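Local coordinates for protein pyrophosphate phosphohydrolase (Thermus thermophilus, PDB 2PRD) that probably catalyses the magnesium-dependent hydrolysis of inorganic pyrophosphate to two phosphate ions, working as a homohexamer, at residues Arg43-Gln49 / Thr138-Glu143; Glu86-Leu92 / Lys104-Ala110. One frame throughout, in Å; residues are numbered along the deposited sequence.

Contact 1: residues Arg43-Gln49 / Thr138-Glu143; sequences RVLPGAQ and TYKALE. With SO4 (sulfate ion), chain B.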
loop_
_atom_site.group_PDB
_atom_site.type_symbol
_atom_site.label_atom_id
_atom_site.label_comp_id
_atom_site.label_asym_id
_atom_site.label_seq_id
_atom_site.Cartn_x
_atom_site.Cartn_y
_atom_site.Cartn_z
ATOM N N ARG A 43 15.824 3.973 14.433
ATOM C CA ARG A 43 15.730 5.326 13.864
ATOM C C ARG A 43 15.030 5.218 12.521
ATOM O O ARG A 43 14.933 4.104 12.035
ATOM C CB ARG A 43 17.119 5.902 13.587
ATOM C CG ARG A 43 17.819 5.327 12.352
ATOM C CD ARG A 43 19.266 5.733 12.286
ATOM N NE ARG A 43 20.005 5.230 11.139
ATOM C CZ ARG A 43 20.612 4.067 10.992
ATOM N NH1 ARG A 43 20.617 3.136 11.962
ATOM N NH2 ARG A 43 21.279 3.744 9.904
ATOM N N VAL A 44 14.642 6.361 12.023
ATOM C CA VAL A 44 14.036 6.529 10.690
ATOM C C VAL A 44 15.160 7.060 9.808
ATOM O O VAL A 44 15.815 8.017 10.199
ATOM C CB VAL A 44 12.849 7.488 10.732
ATOM C CG1 VAL A 44 12.121 7.636 9.404
ATOM C CG2 VAL A 44 11.836 7.021 11.767
ATOM N N LEU A 45 15.430 6.406 8.692
ATOM C CA LEU A 45 16.513 6.847 7.780
ATOM C C LEU A 45 16.222 8.302 7.398
ATOM O O LEU A 45 15.083 8.589 7.050
ATOM C CB LEU A 45 16.540 5.945 6.562
ATOM C CG LEU A 45 16.768 4.461 6.662
ATOM C CD1 LEU A 45 16.732 3.856 5.245
ATOM C CD2 LEU A 45 18.110 4.128 7.331
ATOM N N PRO A 46 17.265 9.148 7.445
ATOM C CA PRO A 46 17.095 10.552 7.157
ATOM C C PRO A 46 16.904 10.938 5.700
ATOM O O PRO A 46 16.399 12.045 5.459
ATOM C CB PRO A 46 18.293 11.181 7.840
ATOM C CG PRO A 46 19.366 10.098 7.769
ATOM C CD PRO A 46 18.621 8.792 7.908
ATOM N N GLY A 47 17.279 10.062 4.776
ATOM C CA GLY A 47 17.162 10.378 3.355
ATOM C C GLY A 47 15.973 9.720 2.730
ATOM O O GLY A 47 15.394 8.878 3.419
ATOM N N ALA A 48 15.656 10.115 1.485
ATOM C CA ALA A 48 14.446 9.465 0.891
ATOM C C ALA A 48 14.859 8.126 0.339
ATOM O O ALA A 48 14.980 7.957 -0.892
ATOM C CB ALA A 48 13.991 10.460 -0.202
ATOM N N GLN A 49 15.111 7.167 1.225
ATOM C CA GLN A 49 15.524 5.825 0.935
ATOM C C GLN A 49 14.790 4.765 1.718
ATOM O O GLN A 49 14.078 5.028 2.689
ATOM C CB GLN A 49 17.053 5.626 1.326
ATOM C CG GLN A 49 17.855 6.723 0.644
ATOM C CD GLN A 49 19.305 6.761 1.067
ATOM O OE1 GLN A 49 20.159 6.127 0.448
ATOM N NE2 GLN A 49 19.576 7.528 2.113
ATOM N N THR A 138 25.315 5.641 0.756
ATOM C CA THR A 138 24.702 6.954 0.928
ATOM C C THR A 138 23.747 7.028 2.098
ATOM O O THR A 138 23.399 8.155 2.512
ATOM C CB THR A 138 23.907 7.335 -0.347
ATOM O OG1 THR A 138 22.962 6.281 -0.646
ATOM C CG2 THR A 138 24.768 7.479 -1.588
ATOM N N TYR A 139 23.312 5.905 2.616
ATOM C CA TYR A 139 22.268 5.912 3.656
ATOM C C TYR A 139 22.623 6.521 4.973
ATOM O O TYR A 139 21.730 6.935 5.725
ATOM C CB TYR A 139 21.608 4.562 3.795
ATOM C CG TYR A 139 22.175 3.583 4.812
ATOM C CD1 TYR A 139 23.466 3.120 4.685
ATOM C CD2 TYR A 139 21.411 3.068 5.833
ATOM C CE1 TYR A 139 24.022 2.183 5.524
ATOM C CE2 TYR A 139 21.934 2.126 6.700
ATOM C CZ TYR A 139 23.230 1.700 6.542
ATOM O OH TYR A 139 23.770 0.762 7.396
ATOM N N LYS A 140 23.934 6.632 5.225
ATOM C CA LYS A 140 24.398 7.221 6.479
ATOM C C LYS A 140 25.058 8.571 6.247
ATOM O O LYS A 140 25.568 9.218 7.178
ATOM C CB LYS A 140 25.288 6.220 7.185
ATOM C CG LYS A 140 24.618 5.158 8.032
ATOM C CD LYS A 140 25.677 4.304 8.682
ATOM C CE LYS A 140 25.219 3.267 9.653
ATOM N NZ LYS A 140 26.417 2.762 10.432
ATOM N N ALA A 141 24.939 9.031 5.001
ATOM C CA ALA A 141 25.465 10.307 4.557
ATOM C C ALA A 141 24.908 11.451 5.369
ATOM O O ALA A 141 25.756 12.326 5.674
ATOM C CB ALA A 141 25.387 10.503 3.054
ATOM N N LEU A 142 23.651 11.489 5.750
ATOM C CA LEU A 142 23.061 12.558 6.561
ATOM C C LEU A 142 23.317 12.420 8.058
ATOM O O LEU A 142 22.888 13.234 8.895
ATOM C CB LEU A 142 21.548 12.659 6.262
ATOM C CG LEU A 142 21.280 13.027 4.793
ATOM C CD1 LEU A 142 19.855 12.993 4.385
ATOM C CD2 LEU A 142 21.777 14.474 4.589
ATOM N N GLU A 143 24.073 11.394 8.408
ATOM C CA GLU A 143 24.458 11.092 9.769
ATOM C C GLU A 143 25.961 11.136 9.976
ATOM O O GLU A 143 26.465 10.518 10.916
ATOM C CB GLU A 143 23.960 9.679 10.117
ATOM C CG GLU A 143 22.527 9.766 10.672
ATOM C CD GLU A 143 21.921 8.373 10.621
ATOM O OE1 GLU A 143 22.660 7.500 10.134
ATOM O OE2 GLU A 143 20.776 8.220 11.052
HETATM S S SO4 B . 23.114 0.236 10.945
HETATM O O1 SO4 B . 24.533 0.602 11.268
HETATM O O2 SO4 B . 22.706 0.971 9.695
HETATM O O3 SO4 B . 22.750 -1.206 10.886
HETATM O O4 SO4 B . 22.306 0.809 12.106
HETATM O O HOH W 1 20.944 6.061 8.391
HETATM O O HOH W 2 19.088 7.776 4.608
#
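Arg43 reaches Glu143 and Tyr139 because its CG lies between the backbone N and the carbonyl carbon (chi1 75°) and the chain then runs extended to NE, carrying the guanidinium across to segment 138-143. There Arg43 NE forms a salt bridge with Glu143 OE2 at 3.1 Å, with guanidinium and carboxylate planes 54° apart. The two terminal nitrogens take separate oxygens of a bound sulfate: Arg43 NH1 meets O4 at 2.9 Å, and NH2 points at O2 with a nearly straight N-H...O angle of 179°. Tyr139 OH donates to that same O2 at 2.5 Å. Lys140 NZ, also salt-bridged to Glu98, donates to sulfate O1, while its CG sits 3.9 Å above the centre of the Tyr139 ring. A water accepts from Arg43 NH2 and donates to Tyr139 O and Glu143 OE1. Beside this polar cluster, Pro46 CG packs on Leu142 CB at 3.7 Å. Were Arg43 shortened to an alanine, Glu143 would probably lose its partner across the contact and the anion two donors. Arg43 and Tyr139 are predicted substrate ligands, so the sulfate, probably from the crystallisation liquor, is consistent with a site for a phosphate group of pyrophosphate.

Contact 2: residues Glu86-Leu92 / Lys104-Ala110; sequences EVRVVGL and KVIGVVA
Five backbone hydrogen bonds join Glu86-Leu92 to Lys104-Ala110. Arg88 and Val108 form a reciprocal pair: Arg88 N reaches Val108 O at 2.9 Å, nearly along the C=O axis, whereas Val108 N approaches Arg88 O tilted 26° from the carbonyl plane. Ala110 N donates to Glu86 O where strand 101-109 has just ended. Further along, Val90 N bonds to Ile106 O at 3.1 Å, and Ile106 N bonds to Gly91 O from above the carbonyl plane. Val90 and Gly91 thus both face Ile106, a classic beta bulge that shifts the register by one within the antiparallel hairpin of strands 84-97 and 101-109. This hairpin belongs to the larger mixed sheet of the pyrophosphatase fold, where strand 101-109 also runs parallel to 70-74. CA-H...O contacts supplement the bonds, as from Leu92 CA to Lys104 O at 3.3 Å.

Apolar contacts on the face bearing Val89, Leu92 and Val105 begin with Val89 CG1 on Val105 CG1 at 3.8 Å, the two side chains crossing at about a right angle. Leu92 CD2 reaches Val105 CG2 at 4.0 Å, and helix 158-173 packs against all three residues. Val87 CG1 lies 3.7 Å from Gly107 CA, over the place where this glycine has no side chain.

Among the charged groups, Lys104 is salt-bridged to Asp102 and Asp70, predicted magnesium ligands, which places this end of the hairpin beside the probable metal site. On the face bearing Arg88 and Val108, the Arg88 chain leaves with CG anti to the backbone N (chi1 172°) and bends at chi3, laying one guanidinium face over Val108 CG2, which stands 3.5 Å from its plane, offset toward the rim. Arg88 NH2 hydrogen-bonds to Ile118 O, which probably helps to fix the group's rotation.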
loop_
_atom_site.group_PDB
_atom_site.type_symbol
_atom_site.label_atom_id
_atom_site.label_comp_id
_atom_site.label_asym_id
_atom_site.label_seq_id
_atom_site.Cartn_x
_atom_site.Cartn_y
_atom_site.Cartn_z
ATOM N N GLU A 86 13.896 -19.071 6.621
ATOM C CA GLU A 86 15.045 -19.865 6.177
ATOM C C GLU A 86 15.516 -19.145 4.903
ATOM O O GLU A 86 14.763 -18.884 3.954
ATOM C CB GLU A 86 14.582 -21.250 5.747
ATOM C CG GLU A 86 14.211 -22.065 6.968
ATOM C CD GLU A 86 13.277 -23.191 6.520
ATOM O OE1 GLU A 86 12.046 -22.959 6.421
ATOM O OE2 GLU A 86 13.851 -24.271 6.250
ATOM N N VAL A 87 16.793 -18.891 4.994
ATOM C CA VAL A 87 17.489 -18.129 3.959
ATOM C C VAL A 87 18.611 -18.954 3.385
ATOM O O VAL A 87 19.405 -19.507 4.129
ATOM C CB VAL A 87 18.035 -16.864 4.665
ATOM C CG1 VAL A 87 19.025 -16.141 3.760
ATOM C CG2 VAL A 87 16.873 -15.894 4.917
ATOM N N ARG A 88 18.671 -18.972 2.061
ATOM C CA ARG A 88 19.766 -19.601 1.338
ATOM C C ARG A 88 20.876 -18.590 1.089
ATOM O O ARG A 88 20.750 -17.586 0.377
ATOM C CB ARG A 88 19.245 -20.250 0.062
ATOM C CG ARG A 88 20.330 -20.774 -0.855
ATOM C CD ARG A 88 19.810 -21.790 -1.873
ATOM N NE ARG A 88 19.490 -20.990 -3.063
ATOM C CZ ARG A 88 18.159 -20.863 -3.220
ATOM N NH1 ARG A 88 17.437 -21.495 -2.319
ATOM N NH2 ARG A 88 17.712 -20.183 -4.222
ATOM N N VAL A 89 22.075 -18.904 1.644
ATOM C CA VAL A 89 23.290 -18.082 1.511
ATOM C C VAL A 89 23.947 -18.147 0.148
ATOM O O VAL A 89 24.457 -19.210 -0.249
ATOM C CB VAL A 89 24.361 -18.469 2.563
ATOM C CG1 VAL A 89 25.517 -17.481 2.549
ATOM C CG2 VAL A 89 23.702 -18.485 3.937
ATOM N N VAL A 90 24.048 -17.004 -0.510
ATOM C CA VAL A 90 24.696 -17.044 -1.849
ATOM C C VAL A 90 25.874 -16.122 -1.978
ATOM O O VAL A 90 26.540 -16.177 -3.036
ATOM C CB VAL A 90 23.598 -16.751 -2.906
ATOM C CG1 VAL A 90 22.406 -17.680 -2.688
ATOM C CG2 VAL A 90 23.129 -15.311 -2.834
ATOM N N GLY A 91 26.224 -15.295 -0.996
ATOM C CA GLY A 91 27.316 -14.346 -1.102
ATOM C C GLY A 91 27.602 -13.462 0.086
ATOM O O GLY A 91 26.951 -13.573 1.112
ATOM N N LEU A 92 28.599 -12.567 0.014
ATOM C CA LEU A 92 28.963 -11.655 1.088
ATOM C C LEU A 92 29.153 -10.248 0.497
ATOM O O LEU A 92 29.626 -10.103 -0.621
ATOM C CB LEU A 92 30.361 -11.915 1.703
ATOM C CG LEU A 92 30.517 -12.996 2.732
ATOM C CD1 LEU A 92 31.945 -13.061 3.303
ATOM C CD2 LEU A 92 29.512 -12.851 3.888
ATOM N N LYS A 104 28.381 -8.552 5.355
ATOM C CA LYS A 104 26.930 -8.899 5.515
ATOM C C LYS A 104 26.667 -10.082 4.624
ATOM O O LYS A 104 27.296 -10.143 3.564
ATOM C CB LYS A 104 26.121 -7.631 5.144
ATOM C CG LYS A 104 26.423 -6.615 6.261
ATOM C CD LYS A 104 25.505 -5.435 6.267
ATOM C CE LYS A 104 25.730 -4.469 7.392
ATOM N NZ LYS A 104 26.046 -5.070 8.712
ATOM N N VAL A 105 25.800 -10.995 5.036
ATOM C CA VAL A 105 25.456 -12.176 4.209
ATOM C C VAL A 105 24.385 -11.769 3.206
ATOM O O VAL A 105 23.593 -10.876 3.536
ATOM C CB VAL A 105 25.012 -13.307 5.130
ATOM C CG1 VAL A 105 24.307 -14.450 4.422
ATOM C CG2 VAL A 105 26.212 -13.857 5.928
ATOM N N ILE A 106 24.397 -12.259 1.993
ATOM C CA ILE A 106 23.412 -11.935 0.958
ATOM C C ILE A 106 22.631 -13.250 0.831
ATOM O O ILE A 106 23.270 -14.296 0.670
ATOM C CB ILE A 106 24.018 -11.466 -0.353
ATOM C CG1 ILE A 106 24.843 -10.173 -0.156
ATOM C CG2 ILE A 106 23.022 -11.175 -1.471
ATOM C CD1 ILE A 106 23.939 -9.093 0.411
ATOM N N GLY A 107 21.292 -13.204 0.972
ATOM C CA GLY A 107 20.598 -14.498 0.828
ATOM C C GLY A 107 19.284 -14.325 0.088
ATOM O O GLY A 107 18.958 -13.202 -0.279
ATOM N N VAL A 108 18.626 -15.455 -0.146
ATOM C CA VAL A 108 17.352 -15.405 -0.855
ATOM C C VAL A 108 16.385 -16.228 -0.005
ATOM O O VAL A 108 16.906 -17.131 0.604
ATOM C CB VAL A 108 17.403 -16.054 -2.245
ATOM C CG1 VAL A 108 18.052 -15.117 -3.255
ATOM C CG2 VAL A 108 18.210 -17.333 -2.235
ATOM N N VAL A 109 15.116 -15.893 -0.058
ATOM C CA VAL A 109 14.121 -16.699 0.661
ATOM C C VAL A 109 14.214 -18.094 0.053
ATOM O O VAL A 109 13.994 -18.243 -1.150
ATOM C CB VAL A 109 12.759 -16.053 0.400
ATOM C CG1 VAL A 109 11.569 -16.890 0.819
ATOM C CG2 VAL A 109 12.755 -14.730 1.202
ATOM N N ALA A 110 14.523 -19.078 0.890
ATOM C CA ALA A 110 14.729 -20.449 0.477
ATOM C C ALA A 110 13.478 -21.125 -0.050
ATOM O O ALA A 110 13.534 -21.964 -0.959
ATOM C CB ALA A 110 15.270 -21.262 1.652
#

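In the fold
From the N terminus, the chain runs through strands 15-22 and 28-33 before 38-44 leads into Arg43-Gln49. The loop that contact 1 closes spans 88 residues, up to the segment following helix 126-138. Contact 2 is nested inside it and closes a much shorter span of 11 residues, mostly the far ends of the two hairpin strands and the turn between them. Contact 1 ties the end of the two-stranded sheet 28-33/38-44 to the loop ahead of strand 150-156, whereas contact 2 joins neighbouring strands of the larger sheet. Their centres lie 24 Å apart on opposite sides of the chain's centre, yet their nearest atoms approach to about 6 Å without touching.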